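Local coordinates for pyoverdine biosynthesis protein PvcB (Pseudomonas aeruginosa, PDB 4YLM) that catalyses the iron- and 2-oxoglutarate-dependent oxidation of tyrosine isonitrile in the biosynthesis of paerucumarin, at residues V12-L17 and F27-E32; W85-V90 and L274-I279; S179-V184 and N287-R292. All coordinates share one frame; numbering follows the deposited sequence.

Interaction 1. Residues V12-L17 and F27-E32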
# COMPACT_ATOMS: atom_id res chain seq x y z
N VAL A 12 1.10 10.96 10.02
CA VAL A 12 2.44 10.89 10.58
C VAL A 12 3.28 12.04 10.02
O VAL A 12 2.92 12.62 9.02
CB VAL A 12 3.20 9.61 10.15
CG1 VAL A 12 2.61 8.39 10.80
CG2 VAL A 12 3.19 9.48 8.63
N ARG A 13 4.40 12.35 10.67
CA ARG A 13 5.34 13.32 10.10
C ARG A 13 6.54 12.51 9.66
O ARG A 13 7.10 11.77 10.47
CB ARG A 13 5.79 14.33 11.16
CG ARG A 13 4.80 15.45 11.45
CD ARG A 13 5.17 16.19 12.74
NE ARG A 13 4.93 15.35 13.92
CZ ARG A 13 5.79 15.18 14.93
NH1 ARG A 13 6.98 15.79 14.92
NH2 ARG A 13 5.46 14.39 15.94
N LEU A 14 6.93 12.65 8.40
CA LEU A 14 8.06 11.93 7.87
C LEU A 14 9.25 12.85 7.64
O LEU A 14 9.10 14.01 7.24
CB LEU A 14 7.70 11.28 6.53
CG LEU A 14 6.54 10.28 6.50
CD1 LEU A 14 6.46 9.62 5.13
CD2 LEU A 14 6.70 9.23 7.56
N SER A 15 10.45 12.34 7.86
CA SER A 15 11.62 13.08 7.42
C SER A 15 12.83 12.18 7.24
O SER A 15 12.85 11.04 7.72
CB SER A 15 11.91 14.25 8.38
OG SER A 15 12.09 13.81 9.69
N PRO A 16 13.84 12.68 6.51
CA PRO A 16 15.05 11.89 6.30
C PRO A 16 15.67 11.46 7.63
O PRO A 16 15.62 12.22 8.59
CB PRO A 16 16.00 12.87 5.59
CG PRO A 16 15.11 13.93 5.01
CD PRO A 16 13.92 14.02 5.91
N LEU A 17 16.20 10.24 7.69
CA LEU A 17 16.91 9.77 8.87
C LEU A 17 18.28 10.45 8.93
O LEU A 17 18.98 10.53 7.91
CB LEU A 17 17.13 8.25 8.79
CG LEU A 17 17.73 7.60 10.04
CD1 LEU A 17 16.77 7.74 11.20
CD2 LEU A 17 18.09 6.13 9.79
N PHE A 27 19.82 6.41 2.94
CA PHE A 27 18.74 5.48 3.25
C PHE A 27 18.14 5.89 4.58
O PHE A 27 18.63 6.82 5.23
CB PHE A 27 19.23 4.02 3.29
CG PHE A 27 20.07 3.67 4.52
CD1 PHE A 27 21.40 4.06 4.60
CD2 PHE A 27 19.54 2.91 5.55
CE1 PHE A 27 22.18 3.72 5.72
CE2 PHE A 27 20.31 2.55 6.66
CZ PHE A 27 21.63 2.96 6.74
N GLY A 28 17.08 5.20 4.99
CA GLY A 28 16.52 5.43 6.31
C GLY A 28 15.43 6.48 6.29
O GLY A 28 15.46 7.41 5.50
N LEU A 29 14.45 6.33 7.18
CA LEU A 29 13.34 7.27 7.26
C LEU A 29 12.92 7.41 8.71
O LEU A 29 12.87 6.42 9.44
CB LEU A 29 12.18 6.77 6.40
CG LEU A 29 10.95 7.67 6.27
CD1 LEU A 29 11.31 8.88 5.40
CD2 LEU A 29 9.78 6.89 5.64
N LEU A 30 12.65 8.64 9.15
CA LEU A 30 12.16 8.89 10.49
C LEU A 30 10.67 9.11 10.40
O LEU A 30 10.21 9.92 9.59
CB LEU A 30 12.83 10.13 11.11
CG LEU A 30 12.26 10.65 12.44
CD1 LEU A 30 12.41 9.63 13.58
CD2 LEU A 30 12.88 12.00 12.85
N LEU A 31 9.91 8.42 11.24
CA LEU A 31 8.46 8.63 11.32
C LEU A 31 8.11 9.09 12.72
O LEU A 31 8.60 8.54 13.70
CB LEU A 31 7.70 7.34 11.05
CG LEU A 31 7.82 6.70 9.66
CD1 LEU A 31 9.08 5.89 9.60
CD2 LEU A 31 6.60 5.82 9.40
N GLU A 32 7.25 10.10 12.81
CA GLU A 32 6.82 10.58 14.11
C GLU A 32 5.31 10.76 14.12
O GLU A 32 4.70 10.98 13.07
CB GLU A 32 7.53 11.90 14.45
CG GLU A 32 9.05 11.77 14.48
CD GLU A 32 9.73 13.12 14.63
OE1 GLU A 32 10.07 13.48 15.77
OE2 GLU A 32 9.87 13.84 13.61
O HOH W 1 9.58 13.13 10.96
O HOH W 2 9.28 16.53 12.89
O HOH W 3 18.18 9.64 5.41

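Interaction 2. Residues W85-V90 and L274-I279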
# COMPACT_ATOMS: atom_id res chain seq x y z
N TRP A 85 11.52 -18.72 16.98
CA TRP A 85 12.70 -19.42 17.49
C TRP A 85 12.23 -20.36 18.59
O TRP A 85 11.06 -20.32 18.99
CB TRP A 85 13.70 -18.41 18.05
CG TRP A 85 14.40 -17.58 17.02
CD1 TRP A 85 13.88 -16.53 16.30
CD2 TRP A 85 15.77 -17.70 16.61
NE1 TRP A 85 14.85 -16.00 15.47
CE2 TRP A 85 16.01 -16.71 15.64
CE3 TRP A 85 16.81 -18.56 16.97
CZ2 TRP A 85 17.25 -16.56 15.03
CZ3 TRP A 85 18.04 -18.41 16.36
CH2 TRP A 85 18.25 -17.41 15.40
N PRO A 86 13.13 -21.22 19.10
CA PRO A 86 12.71 -22.06 20.22
C PRO A 86 12.18 -21.24 21.40
O PRO A 86 11.30 -21.70 22.13
CB PRO A 86 13.99 -22.80 20.59
CG PRO A 86 14.72 -22.91 19.28
CD PRO A 86 14.44 -21.61 18.57
N PHE A 87 12.69 -20.02 21.56
CA PHE A 87 12.21 -19.15 22.64
C PHE A 87 10.90 -18.43 22.32
O PHE A 87 10.37 -17.69 23.15
CB PHE A 87 13.28 -18.14 23.04
CG PHE A 87 13.81 -17.30 21.90
CD1 PHE A 87 15.06 -17.57 21.35
CD2 PHE A 87 13.07 -16.23 21.39
CE1 PHE A 87 15.57 -16.80 20.30
CE2 PHE A 87 13.58 -15.45 20.34
CZ PHE A 87 14.82 -15.74 19.80
N GLY A 88 10.37 -18.64 21.12
CA GLY A 88 9.17 -17.93 20.71
C GLY A 88 9.46 -16.81 19.72
O GLY A 88 10.36 -16.94 18.90
N ALA A 89 8.72 -15.71 19.81
CA ALA A 89 8.84 -14.62 18.85
C ALA A 89 9.91 -13.59 19.23
O ALA A 89 10.61 -13.08 18.36
CB ALA A 89 7.47 -13.92 18.68
N VAL A 90 10.03 -13.29 20.51
CA VAL A 90 10.82 -12.16 20.98
C VAL A 90 12.16 -12.53 21.63
O VAL A 90 12.22 -13.24 22.64
CB VAL A 90 10.02 -11.32 21.99
CG1 VAL A 90 10.89 -10.23 22.62
CG2 VAL A 90 8.79 -10.71 21.33
N LEU A 274 16.23 -3.90 24.80
CA LEU A 274 15.64 -4.04 23.47
C LEU A 274 14.98 -5.39 23.33
O LEU A 274 15.38 -6.36 23.99
CB LEU A 274 16.72 -3.95 22.37
CG LEU A 274 17.66 -2.76 22.32
CD1 LEU A 274 18.60 -2.92 21.14
CD2 LEU A 274 16.88 -1.45 22.23
N ARG A 275 14.00 -5.46 22.43
CA ARG A 275 13.33 -6.70 22.08
C ARG A 275 13.32 -6.84 20.56
O ARG A 275 12.95 -5.90 19.86
CB ARG A 275 11.90 -6.71 22.62
CG ARG A 275 11.83 -7.05 24.11
CD ARG A 275 10.42 -6.92 24.67
NE ARG A 275 10.46 -7.27 26.08
CZ ARG A 275 9.66 -6.76 27.01
NH1 ARG A 275 8.71 -5.89 26.69
NH2 ARG A 275 9.81 -7.14 28.28
N ARG A 276 13.72 -8.00 20.05
CA ARG A 276 13.78 -8.20 18.61
C ARG A 276 12.90 -9.35 18.13
O ARG A 276 12.91 -10.44 18.72
CB ARG A 276 15.22 -8.45 18.15
CG ARG A 276 15.34 -8.65 16.63
CD ARG A 276 16.46 -9.61 16.28
NE ARG A 276 16.14 -10.98 16.66
CZ ARG A 276 17.03 -11.96 16.74
NH1 ARG A 276 18.30 -11.72 16.47
NH2 ARG A 276 16.65 -13.19 17.09
N VAL A 277 12.17 -9.11 17.05
CA VAL A 277 11.36 -10.11 16.37
C VAL A 277 11.77 -10.17 14.90
O VAL A 277 12.03 -9.14 14.27
CB VAL A 277 9.86 -9.75 16.46
CG1 VAL A 277 8.98 -10.78 15.72
CG2 VAL A 277 9.44 -9.61 17.94
N HIS A 278 11.87 -11.39 14.35
CA HIS A 278 12.17 -11.59 12.95
C HIS A 278 10.88 -11.81 12.16
O HIS A 278 9.97 -12.47 12.66
CB HIS A 278 13.06 -12.82 12.78
CG HIS A 278 14.51 -12.58 13.03
ND1 HIS A 278 15.32 -13.48 13.69
CD2 HIS A 278 15.32 -11.55 12.68
CE1 HIS A 278 16.55 -13.02 13.74
NE2 HIS A 278 16.58 -11.84 13.14
N ILE A 279 10.80 -11.26 10.95
CA ILE A 279 9.63 -11.46 10.09
C ILE A 279 10.11 -12.14 8.82
O ILE A 279 11.05 -11.69 8.19
CB ILE A 279 8.96 -10.13 9.70
CG1 ILE A 279 8.71 -9.27 10.95
CG2 ILE A 279 7.68 -10.37 8.86
CD1 ILE A 279 7.69 -9.84 11.90
O HOH W 4 11.45 -13.74 15.93

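Interaction 3. Residues S179-V184 and N287-R292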
# COMPACT_ATOMS: atom_id res chain seq x y z
N SER A 179 28.54 -21.43 5.87
CA SER A 179 27.77 -20.62 4.95
C SER A 179 28.70 -19.92 3.96
O SER A 179 29.78 -19.45 4.33
CB SER A 179 26.94 -19.60 5.73
OG SER A 179 26.18 -18.77 4.87
N ALA A 180 28.28 -19.86 2.69
CA ALA A 180 29.09 -19.22 1.66
C ALA A 180 28.24 -18.35 0.74
O ALA A 180 27.20 -18.79 0.26
CB ALA A 180 29.86 -20.26 0.84
N ALA A 181 28.71 -17.14 0.46
CA ALA A 181 27.98 -16.20 -0.38
C ALA A 181 28.93 -15.33 -1.20
O ALA A 181 29.95 -14.87 -0.70
CB ALA A 181 27.09 -15.31 0.49
N PRO A 182 28.58 -15.10 -2.47
CA PRO A 182 29.36 -14.09 -3.21
C PRO A 182 29.28 -12.77 -2.45
O PRO A 182 28.25 -12.50 -1.81
CB PRO A 182 28.60 -13.96 -4.54
CG PRO A 182 27.75 -15.20 -4.64
CD PRO A 182 27.43 -15.60 -3.24
N ILE A 183 30.34 -11.98 -2.51
CA ILE A 183 30.33 -10.65 -1.91
C ILE A 183 29.26 -9.77 -2.58
O ILE A 183 28.49 -9.09 -1.91
CB ILE A 183 31.70 -9.98 -2.06
CG1 ILE A 183 32.75 -10.71 -1.22
CG2 ILE A 183 31.62 -8.52 -1.64
CD1 ILE A 183 32.55 -10.51 0.27
N VAL A 184 29.22 -9.80 -3.91
CA VAL A 184 28.21 -9.06 -4.65
C VAL A 184 27.06 -10.00 -5.00
O VAL A 184 27.26 -11.00 -5.69
CB VAL A 184 28.81 -8.41 -5.93
CG1 VAL A 184 27.74 -7.64 -6.71
CG2 VAL A 184 29.98 -7.50 -5.57
N ASN A 287 17.39 -20.21 2.82
CA ASN A 287 18.75 -19.67 2.81
C ASN A 287 19.54 -20.19 1.62
O ASN A 287 19.84 -21.38 1.55
CB ASN A 287 19.48 -20.02 4.11
CG ASN A 287 20.81 -19.30 4.24
OD1 ASN A 287 21.32 -18.71 3.29
ND2 ASN A 287 21.39 -19.35 5.44
N PRO A 288 19.89 -19.30 0.68
CA PRO A 288 20.63 -19.71 -0.52
C PRO A 288 22.11 -19.93 -0.27
O PRO A 288 22.81 -20.41 -1.16
CB PRO A 288 20.43 -18.52 -1.47
CG PRO A 288 20.30 -17.35 -0.56
CD PRO A 288 19.55 -17.86 0.66
N HIS A 289 22.60 -19.58 0.92
CA HIS A 289 24.03 -19.63 1.18
C HIS A 289 24.44 -20.71 2.18
O HIS A 289 25.64 -20.95 2.39
CB HIS A 289 24.52 -18.26 1.65
CG HIS A 289 24.19 -17.15 0.70
ND1 HIS A 289 23.57 -15.99 1.10
CD2 HIS A 289 24.40 -17.04 -0.63
CE1 HIS A 289 23.41 -15.20 0.05
NE2 HIS A 289 23.91 -15.81 -1.01
N LEU A 290 23.46 -21.35 2.81
CA LEU A 290 23.76 -22.39 3.79
C LEU A 290 24.37 -23.62 3.12
O LEU A 290 23.86 -24.10 2.10
CB LEU A 290 22.50 -22.78 4.55
CG LEU A 290 22.68 -23.80 5.68
CD1 LEU A 290 23.63 -23.25 6.72
CD2 LEU A 290 21.35 -24.16 6.31
N GLN A 291 25.45 -24.13 3.68
CA GLN A 291 26.03 -25.37 3.17
C GLN A 291 25.30 -26.57 3.76
O GLN A 291 25.36 -26.82 4.97
CB GLN A 291 27.53 -25.44 3.45
CG GLN A 291 28.32 -24.34 2.74
CD GLN A 291 27.99 -24.24 1.25
OE1 GLN A 291 27.09 -23.49 0.85
NE2 GLN A 291 28.71 -25.00 0.43
N ARG A 292 24.59 -27.30 2.91
CA ARG A 292 23.83 -28.47 3.32
C ARG A 292 24.52 -29.74 2.82
O ARG A 292 24.20 -30.84 3.27
CB ARG A 292 22.41 -28.38 2.76
CG ARG A 292 21.64 -27.13 3.19
CD ARG A 292 20.29 -27.01 2.48
NE ARG A 292 19.49 -25.89 2.97
CZ ARG A 292 19.56 -24.66 2.49
NH1 ARG A 292 20.39 -24.38 1.49
NH2 ARG A 292 18.80 -23.70 3.00

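Interaction 1. Residues V12-L17 and F27-E32
L14 and L31 meet on the buried face of an antiparallel strand pair, 12-16 with 29-32. Their side chains lie side by side and point the same way. L14 CD2 touches L31 CG at 3.5 Å, tighter than usual for two carbons. W47 and L48 of helix 45-55 also pack on L31. Four backbone bonds join the strands, two in each of the hydrogen-bonded pairs R13-E32 and S15-L30. The shortest are R13 N to E32 O and L30 N to S15 O, both 2.8 Å. L17 CB lies 3.5 Å from G28 C.

The other face carries R13, S15, L30 and E32 and is wetter. R13 bends at chi3 (-71°), and E32 CB lies over one face of its guanidinium, toward the rim, 3.6 Å from NH2. E32 OE2 lies well out of the guanidinium plane, a long 3.7 Å from R13 NH1, and no N-H points at it. R13 NH2 bonds instead to P33 O. One water links S15 OG to E32 OE2, and it lies 2.8 Å from OE2. The charge pairing of the R13 and E32 side chains is therefore probably a loose electrostatic attraction, while backbone bonds and leucine packing hold the two strands together.

Interaction 2. Residues W85-V90 and L274-I279
V90 lies beside V277, with CA atoms 5.1 Å apart, just after W85-G88 fold into a type I beta turn. The turn lies between strands 82-83 and 91-95, which both pair with strand 272-286. This sheet belongs to the double-stranded beta-helix (jelly-roll) core of the TfdA dioxygenase family.

The key bond runs from W85 NE1 to H278 ND1, 3.1 Å long with an N-H...N angle of 156°. The two rings meet rim to rim with planes 31° apart, and each nitrogen lies near the plane of the other ring. The far nitrogen of the imidazole, NE2, bonds to D114 OD2. D114 probably binds the catalytic iron, which would make H278 a second-shell residue, and the W85 bond probably helps to orient it. An accepting ND1 is consistent with the ring proton sitting on NE2.

R276 points away at its start, but bends at chi2 and chi3 and brings NH2 back to 3.7 Å from W85 NE1. H278 CE1 sits over the centre of one face of its guanidinium. F87 CZ comes to 4.1 Å from R276 NH2 at the ring edge.

V90 straddles two residues. Its CG2 touches V277 CG2 at 3.6 Å. Its CG1 meets the aliphatic part of R275, whose NE is in a salt bridge with E92, and lies 3.6 Å from R275 CG.

Interaction 3. Residues S179-V184 and N287-R292
H289 chi1 of -56° sets CG anti to its carbonyl carbon and turns one face of the imidazole to A181. S179 chi1 of 180° brings OG to a close approach of 3.3 Å to H289 O, while the hydrogen bond of OG is with M116 O. A181 CB sits over the centre of the H289 ring, 3.4 Å from the centroid and 9° off its normal. This is a CH-pi contact. P288 CG lies over the centre of the opposite face, so the imidazole is sandwiched between the two. The ring nitrogen NE2 is also bonded to E185 OE1, which helps to fix its rotation.

One backbone bond joins the segments: A180 N to H289 O, 2.9 Å. S179 CA adds a CA-H...O contact to the same oxygen. Strand 178-182 is an outer strand of a small three-stranded antiparallel sheet. The C-terminal tail, which leaves the long jelly-roll strand 272-286, meets it here through a single bridge, S179 with L290.

The tail is folded by its own polar bonds. N287 OD1 accepts from H289 N at 2.8 Å, an Asx turn. N287 O takes both end nitrogens of R292, NH2 at 2.9 Å and NH1 at 3.1 Å.

In the fold
The three contacts do not touch. Interactions 1 and 2 both reach the same mixed sheet, centres about 25 Å and nearest atoms about 14 Å apart. Interaction 3 lies about 33 Å from interaction 1 between centres, across the chain's centre. Interactions 2 and 3 are about 23 Å apart between centres, about 11 Å between nearest atoms. Strand 272-286 links them: it holds L274-I279 and runs into N287-R292. Interaction 2 comes closest to the probable iron ligands H112, D114 and H261: the H278 and D114 side chains are about 3 Å apart. A glycerol lies about 4 Å from the W85 side chain. Between side chains, F27 is about 9 Å from H261 and S179 about 10 Å from H112.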